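Local coordinates for KaiC-like domain-containing protein (PDB 2EKD) that is of unknown function but carries a KaiC-like domain of probable P-loop NTPase kinship, which hints at a nucleotide-linked role, at residues L119-H122 against K123-L127; Y153-R157 against N158-K162. All coordinates share one frame; numbering follows the deposited sequence.

Contact 1 lies first along the chain, where parallel strand 114-119 gives way to helix 121-127; contact 2 repeats the step at the end of the adjacent strand 149-156, as helix 157-163 begins. Each closes no more than local loops, the first turns of a helix within a continuous stretch, and the two follow in series without nesting or crossing. Their centres are about 8 Å apart, and they meet directly: CB of His122 packs on CG1 of Ile160 at 3.7 Å, while Leu119 packs on Phe154. Together they join the ends of two neighbouring strands of the central sheet to the helices that follow, and both reach a second subunit of the same protein.

Contact 1 (L119-H122 against K123-L127); sequences LGLH and KLILL
The imidazole of His122 lies beside Lys123, both side chains pointing the same way. On one face of the ring sits the backbone of Gly120, its C 4.1 Å above the plane and displaced toward the rim; the backbone N of Lys123 approaches obliquely, and His122 CD2 is 3.9 Å from Lys123 CG. The ring is folded back over its own turn because CG stands between the backbone N and the carbonyl carbon (chi1 52°). Asn156 and Ile160 of the same chain, and Glu173 of the second subunit, also touch this histidine.

Glycine suits position 120 because its backbone angles would jam a CB against the preceding carbonyl. Its O accepts from Lys123 N at 3.1 Å, with the donor well above the carbonyl plane. Lys123 then runs out extended, a long chain that carries NZ to Thr51 and to a salt bridge with Glu54. Farther along, Leu126 N donates to His122 O at 2.8 Å, tilted 24° from the carbonyl plane, whereas the bonds of Leu124 N and Ile125 N to Leu121 O are weak. Branched apolar residues suit the buried side: CD1 of Leu121 meets CD1 of Leu124 at 4.1 Å, the two chains crossing at about a right angle, and Val136 of helix 130-141 packs on both Leu121 and Ile125. A parallel strand passing into a helix, with a left-handed glycine (phi 87°) at the bend, makes the beta-to-alpha junction of an alpha/beta fold, consistent with the P-loop NTPase clan to which the family is assigned.

Contact 2 (Y153-R157 against N158-K162); sequences YFVNR and NVIEK
Asn156 and Val159 make the close-packed side of this turn, their side chains crossing at about a right angle with Asn156 CG 3.6 Å from Val159 CG2. The asparagine holds the N-cap position: with CG anti to the backbone N (chi1 -176°), OD1 swings forward to accept a weak capping bond from Val159 N at 3.4 Å. Asparagine suits the place because its short amide offers an acceptor to a first-turn N-H and a donor in ND2, which hydrogen-bonds Glu173 of the second subunit. Asn158 faces the same interface, its ND2 bonded to Asp169 of that subunit. A water joins the cap, donating to Asn156 OD1 and accepting from Asn158 N at 2.7 Å.

On the apolar side, Ile160 CD1 rests 3.9 Å from Val155 CB; Val155 packs also on Leu19 and Ile160 on Leu171, and beta-branched Val155 fits the strand it occupies. Here parallel strand 149-156 passes into helix 157-163, the strand-to-helix step of an alpha/beta fold. Glu161 N donates to Arg157 O at 2.8 Å in a short, nearly straight bond (170°), while those to Asn156 OD1 and O are weak.

The looser side belongs to the partly exposed pair Arg157 and Glu161. They run alongside each other, guanidinium and carboxylate planes 18° apart, yet Arg157 NH1 and Glu161 OE1 are 3.5 Å from one another, a salt bridge with only a weak hydrogen bond in it. Long flexible chains suit such a margin: Glu161 bends at its second torsion, and its OE2 takes a firmer partner in Ser165.

Contact 1 (L119-H122 against K123-L127)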
ATOM      1  N   LEU F 119      17.787 -25.310  -3.051  1.00 16.73           N
ATOM      2  CA  LEU F 119      16.345 -25.163  -3.172  1.00 15.75           C
ATOM      3  C   LEU F 119      15.638 -24.727  -1.887  1.00 17.68           C
ATOM      4  O   LEU F 119      16.019 -25.122  -0.781  1.00 17.74           O
ATOM      5  CB  LEU F 119      15.740 -26.488  -3.650  1.00 16.19           C
ATOM      6  CG  LEU F 119      16.432 -27.233  -4.804  1.00 16.89           C
ATOM      7  CD1 LEU F 119      15.725 -28.567  -5.044  1.00 17.55           C
ATOM      8  CD2 LEU F 119      16.414 -26.387  -6.070  1.00 13.78           C
ATOM      9  N   GLY F 120      14.609 -23.898  -2.053  1.00 16.82           N
ATOM     10  CA  GLY F 120      13.814 -23.438  -0.931  1.00 16.30           C
ATOM     11  C   GLY F 120      14.219 -22.206  -0.147  1.00 17.65           C
ATOM     12  O   GLY F 120      13.655 -21.969   0.925  1.00 16.93           O
ATOM     13  N   LEU F 121      15.161 -21.410  -0.652  1.00 16.46           N
ATOM     14  CA  LEU F 121      15.596 -20.216   0.084  1.00 16.69           C
ATOM     15  C   LEU F 121      14.469 -19.226   0.416  1.00 16.97           C
ATOM     16  O   LEU F 121      14.463 -18.623   1.501  1.00 14.40           O
ATOM     17  CB  LEU F 121      16.684 -19.467  -0.685  1.00 17.52           C
ATOM     18  CG  LEU F 121      17.407 -18.408   0.160  1.00 19.99           C
ATOM     19  CD1 LEU F 121      18.326 -19.123   1.135  1.00 18.40           C
ATOM     20  CD2 LEU F 121      18.209 -17.454  -0.714  1.00 17.30           C
ATOM     21  N   HIS F 122      13.534 -19.041  -0.515  1.00 15.26           N
ATOM     22  CA  HIS F 122      12.421 -18.116  -0.292  1.00 16.36           C
ATOM     23  C   HIS F 122      11.607 -18.464   0.960  1.00 17.44           C
ATOM     24  O   HIS F 122      10.987 -17.586   1.564  1.00 17.64           O
ATOM     25  CB  HIS F 122      11.493 -18.077  -1.507  1.00 14.20           C
ATOM     26  CG  HIS F 122      11.023 -19.425  -1.955  1.00 14.33           C
ATOM     27  ND1 HIS F 122      11.741 -20.211  -2.832  1.00 13.44           N
ATOM     28  CD2 HIS F 122       9.921 -20.141  -1.624  1.00 12.51           C
ATOM     29  CE1 HIS F 122      11.102 -21.350  -3.021  1.00 12.91           C
ATOM     30  NE2 HIS F 122       9.996 -21.333  -2.300  1.00 13.65           N
ATOM     31  N   LYS F 123      11.614 -19.735   1.357  1.00 18.03           N
ATOM     32  CA  LYS F 123      10.876 -20.150   2.551  1.00 20.34           C
ATOM     33  C   LYS F 123      11.501 -19.553   3.812  1.00 20.16           C
ATOM     34  O   LYS F 123      10.787 -19.070   4.694  1.00 20.54           O
ATOM     35  CB  LYS F 123      10.837 -21.681   2.662  1.00 19.26           C
ATOM     36  CG  LYS F 123       9.978 -22.350   1.601  1.00 20.37           C
ATOM     37  CD  LYS F 123      10.074 -23.868   1.676  1.00 23.37           C
ATOM     38  CE  LYS F 123       9.262 -24.526   0.558  1.00 25.41           C
ATOM     39  NZ  LYS F 123       9.241 -26.019   0.662  1.00 26.04           N
ATOM     40  N   LEU F 124      12.828 -19.583   3.894  1.00 19.30           N
ATOM     41  CA  LEU F 124      13.532 -19.028   5.051  1.00 21.03           C
ATOM     42  C   LEU F 124      13.240 -17.545   5.178  1.00 21.24           C
ATOM     43  O   LEU F 124      13.137 -17.002   6.283  1.00 21.64           O
ATOM     44  CB  LEU F 124      15.041 -19.203   4.908  1.00 20.41           C
ATOM     45  CG  LEU F 124      15.602 -20.620   4.945  1.00 24.90           C
ATOM     46  CD1 LEU F 124      17.136 -20.560   4.799  1.00 21.77           C
ATOM     47  CD2 LEU F 124      15.201 -21.282   6.261  1.00 23.90           C
ATOM     48  N   ILE F 125      13.123 -16.893   4.030  1.00 19.14           N
ATOM     49  CA  ILE F 125      12.864 -15.472   3.978  1.00 19.25           C
ATOM     50  C   ILE F 125      11.416 -15.155   4.332  1.00 20.22           C
ATOM     51  O   ILE F 125      11.150 -14.209   5.071  1.00 19.19           O
ATOM     52  CB  ILE F 125      13.195 -14.928   2.578  1.00 19.29           C
ATOM     53  CG1 ILE F 125      14.709 -15.000   2.363  1.00 18.47           C
ATOM     54  CG2 ILE F 125      12.662 -13.507   2.421  1.00 17.11           C
ATOM     55  CD1 ILE F 125      15.154 -14.664   0.960  1.00 20.13           C
ATOM     56  N   LEU F 126      10.485 -15.944   3.801  1.00 20.14           N
ATOM     57  CA  LEU F 126       9.070 -15.728   4.078  1.00 20.31           C
ATOM     58  C   LEU F 126       8.787 -15.870   5.574  1.00 22.02           C
ATOM     59  O   LEU F 126       7.929 -15.175   6.116  1.00 25.02           O
ATOM     60  CB  LEU F 126       8.211 -16.732   3.299  1.00 17.66           C
ATOM     61  CG  LEU F 126       6.696 -16.692   3.533  1.00 17.11           C
ATOM     62  CD1 LEU F 126       6.166 -15.304   3.171  1.00 16.74           C
ATOM     63  CD2 LEU F 126       6.002 -17.758   2.686  1.00 12.86           C
ATOM     64  N   LEU F 127       9.519 -16.763   6.232  1.00 20.84           N
ATOM     65  CA  LEU F 127       9.337 -17.019   7.659  1.00 23.35           C
ATOM     66  C   LEU F 127       9.970 -16.006   8.610  1.00 23.65           C
ATOM     67  O   LEU F 127       9.542 -15.886   9.757  1.00 22.10           O
ATOM     68  CB  LEU F 127       9.880 -18.406   8.008  1.00 26.02           C
ATOM     69  CG  LEU F 127       9.075 -19.610   7.511  1.00 28.40           C
ATOM     70  CD1 LEU F 127       9.976 -20.837   7.438  1.00 29.16           C
ATOM     71  CD2 LEU F 127       7.892 -19.846   8.441  1.00 28.17           C
TER

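Contact 2 (Y153-R157 against N158-K162)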
ATOM      1  N   TYR F 153      20.769 -20.995  -6.882  1.00 16.93           N
ATOM      2  CA  TYR F 153      19.697 -20.811  -5.906  1.00 16.61           C
ATOM      3  C   TYR F 153      18.356 -20.629  -6.605  1.00 17.12           C
ATOM      4  O   TYR F 153      18.099 -19.580  -7.199  1.00 16.61           O
ATOM      5  CB  TYR F 153      19.955 -19.590  -5.024  1.00 16.77           C
ATOM      6  CG  TYR F 153      21.028 -19.758  -3.973  1.00 18.36           C
ATOM      7  CD1 TYR F 153      22.385 -19.762  -4.312  1.00 17.39           C
ATOM      8  CD2 TYR F 153      20.686 -19.874  -2.628  1.00 20.17           C
ATOM      9  CE1 TYR F 153      23.368 -19.869  -3.332  1.00 19.56           C
ATOM     10  CE2 TYR F 153      21.657 -19.984  -1.641  1.00 21.34           C
ATOM     11  CZ  TYR F 153      22.993 -19.979  -1.995  1.00 21.17           C
ATOM     12  OH  TYR F 153      23.939 -20.086  -1.002  1.00 22.58           O
ATOM     13  N   PHE F 154      17.515 -21.661  -6.547  1.00 17.34           N
ATOM     14  CA  PHE F 154      16.184 -21.611  -7.149  1.00 15.59           C
ATOM     15  C   PHE F 154      15.270 -20.895  -6.164  1.00 16.25           C
ATOM     16  O   PHE F 154      14.989 -21.420  -5.087  1.00 18.29           O
ATOM     17  CB  PHE F 154      15.635 -23.018  -7.383  1.00 14.54           C
ATOM     18  CG  PHE F 154      16.183 -23.702  -8.601  1.00 14.80           C
ATOM     19  CD1 PHE F 154      17.526 -24.063  -8.676  1.00 14.39           C
ATOM     20  CD2 PHE F 154      15.343 -24.025  -9.661  1.00 14.47           C
ATOM     21  CE1 PHE F 154      18.024 -24.738  -9.790  1.00 11.95           C
ATOM     22  CE2 PHE F 154      15.829 -24.703 -10.780  1.00 13.34           C
ATOM     23  CZ  PHE F 154      17.176 -25.060 -10.842  1.00 13.25           C
ATOM     24  N   VAL F 155      14.808 -19.704  -6.519  1.00 15.88           N
ATOM     25  CA  VAL F 155      13.927 -18.963  -5.627  1.00 15.62           C
ATOM     26  C   VAL F 155      12.644 -18.525  -6.317  1.00 15.57           C
ATOM     27  O   VAL F 155      12.657 -18.121  -7.480  1.00 15.04           O
ATOM     28  CB  VAL F 155      14.614 -17.697  -5.060  1.00 16.63           C
ATOM     29  CG1 VAL F 155      15.949 -18.066  -4.397  1.00 16.17           C
ATOM     30  CG2 VAL F 155      14.824 -16.676  -6.172  1.00 15.90           C
ATOM     31  N   ASN F 156      11.533 -18.637  -5.596  1.00 15.27           N
ATOM     32  CA  ASN F 156      10.250 -18.197  -6.110  1.00 15.67           C
ATOM     33  C   ASN F 156      10.287 -16.687  -5.870  1.00 15.92           C
ATOM     34  O   ASN F 156      10.086 -16.221  -4.753  1.00 16.00           O
ATOM     35  CB  ASN F 156       9.105 -18.836  -5.329  1.00 15.37           C
ATOM     36  CG  ASN F 156       7.755 -18.485  -5.902  1.00 14.42           C
ATOM     37  OD1 ASN F 156       7.492 -17.328  -6.203  1.00 16.11           O
ATOM     38  ND2 ASN F 156       6.885 -19.482  -6.045  1.00 15.06           N
ATOM     39  N   ARG F 157      10.573 -15.943  -6.932  1.00 19.73           N
ATOM     40  CA  ARG F 157      10.703 -14.488  -6.896  1.00 21.42           C
ATOM     41  C   ARG F 157       9.566 -13.715  -6.224  1.00 20.05           C
ATOM     42  O   ARG F 157       9.815 -12.870  -5.369  1.00 20.43           O
ATOM     43  CB  ARG F 157      10.899 -13.960  -8.320  1.00 23.20           C
ATOM     44  CG  ARG F 157      11.120 -12.459  -8.390  1.00 30.59           C
ATOM     45  CD  ARG F 157      11.001 -11.944  -9.810  1.00 35.07           C
ATOM     46  NE  ARG F 157      11.561 -10.603  -9.936  1.00 39.80           N
ATOM     47  CZ  ARG F 157      11.056  -9.520  -9.352  1.00 43.13           C
ATOM     48  NH1 ARG F 157       9.968  -9.607  -8.597  1.00 42.02           N
ATOM     49  NH2 ARG F 157      11.653  -8.345  -9.518  1.00 46.62           N
ATOM     50  N   ASN F 158       8.331 -14.000  -6.617  1.00 19.64           N
ATOM     51  CA  ASN F 158       7.168 -13.317  -6.059  1.00 20.28           C
ATOM     52  C   ASN F 158       7.035 -13.479  -4.554  1.00 20.11           C
ATOM     53  O   ASN F 158       6.619 -12.549  -3.862  1.00 21.44           O
ATOM     54  CB  ASN F 158       5.885 -13.801  -6.737  1.00 23.54           C
ATOM     55  CG  ASN F 158       5.829 -13.428  -8.204  1.00 28.25           C
ATOM     56  OD1 ASN F 158       6.389 -12.410  -8.618  1.00 32.14           O
ATOM     57  ND2 ASN F 158       5.137 -14.242  -8.999  1.00 30.48           N
ATOM     58  N   VAL F 159       7.368 -14.662  -4.051  1.00 16.80           N
ATOM     59  CA  VAL F 159       7.300 -14.912  -2.625  1.00 17.25           C
ATOM     60  C   VAL F 159       8.245 -13.965  -1.883  1.00 19.90           C
ATOM     61  O   VAL F 159       7.873 -13.401  -0.857  1.00 20.84           O
ATOM     62  CB  VAL F 159       7.679 -16.371  -2.298  1.00 15.57           C
ATOM     63  CG1 VAL F 159       7.900 -16.533  -0.807  1.00 18.41           C
ATOM     64  CG2 VAL F 159       6.577 -17.307  -2.763  1.00 16.62           C
ATOM     65  N   ILE F 160       9.463 -13.786  -2.393  1.00 19.64           N
ATOM     66  CA  ILE F 160      10.417 -12.889  -1.737  1.00 21.02           C
ATOM     67  C   ILE F 160      10.023 -11.430  -1.984  1.00 22.62           C
ATOM     68  O   ILE F 160       9.987 -10.614  -1.064  1.00 22.26           O
ATOM     69  CB  ILE F 160      11.865 -13.093  -2.262  1.00 19.22           C
ATOM     70  CG1 ILE F 160      12.332 -14.528  -1.997  1.00 18.28           C
ATOM     71  CG2 ILE F 160      12.793 -12.105  -1.587  1.00 15.02           C
ATOM     72  CD1 ILE F 160      13.734 -14.825  -2.525  1.00 17.22           C
ATOM     73  N   GLU F 161       9.721 -11.116  -3.238  1.00 24.15           N
ATOM     74  CA  GLU F 161       9.333  -9.766  -3.633  1.00 27.31           C
ATOM     75  C   GLU F 161       8.153  -9.225  -2.820  1.00 26.78           C
ATOM     76  O   GLU F 161       8.208  -8.111  -2.296  1.00 26.00           O
ATOM     77  CB  GLU F 161       9.002  -9.767  -5.129  1.00 29.98           C
ATOM     78  CG  GLU F 161       8.263  -8.543  -5.663  1.00 40.42           C
ATOM     79  CD  GLU F 161       9.093  -7.278  -5.639  1.00 44.02           C
ATOM     80  OE1 GLU F 161      10.285  -7.340  -6.015  1.00 49.24           O
ATOM     81  OE2 GLU F 161       8.547  -6.217  -5.262  1.00 46.68           O
ATOM     82  N   LYS F 162       7.097 -10.022  -2.698  1.00 27.18           N
ATOM     83  CA  LYS F 162       5.908  -9.601  -1.965  1.00 29.09           C
ATOM     84  C   LYS F 162       6.067  -9.618  -0.442  1.00 28.73           C
ATOM     85  O   LYS F 162       5.352  -8.907   0.263  1.00 31.14           O
ATOM     86  CB  LYS F 162       4.713 -10.454  -2.401  1.00 30.94           C
ATOM     87  CG  LYS F 162       4.479 -10.388  -3.910  1.00 33.87           C
ATOM     88  CD  LYS F 162       3.350 -11.294  -4.362  1.00 38.68           C
ATOM     89  CE  LYS F 162       3.181 -11.271  -5.880  1.00 41.29           C
ATOM     90  NZ  LYS F 162       3.030  -9.883  -6.418  1.00 43.39           N
TER
HETATM   91  O   HOH W   1       7.910 -15.521  -8.858  1.00 28.99           O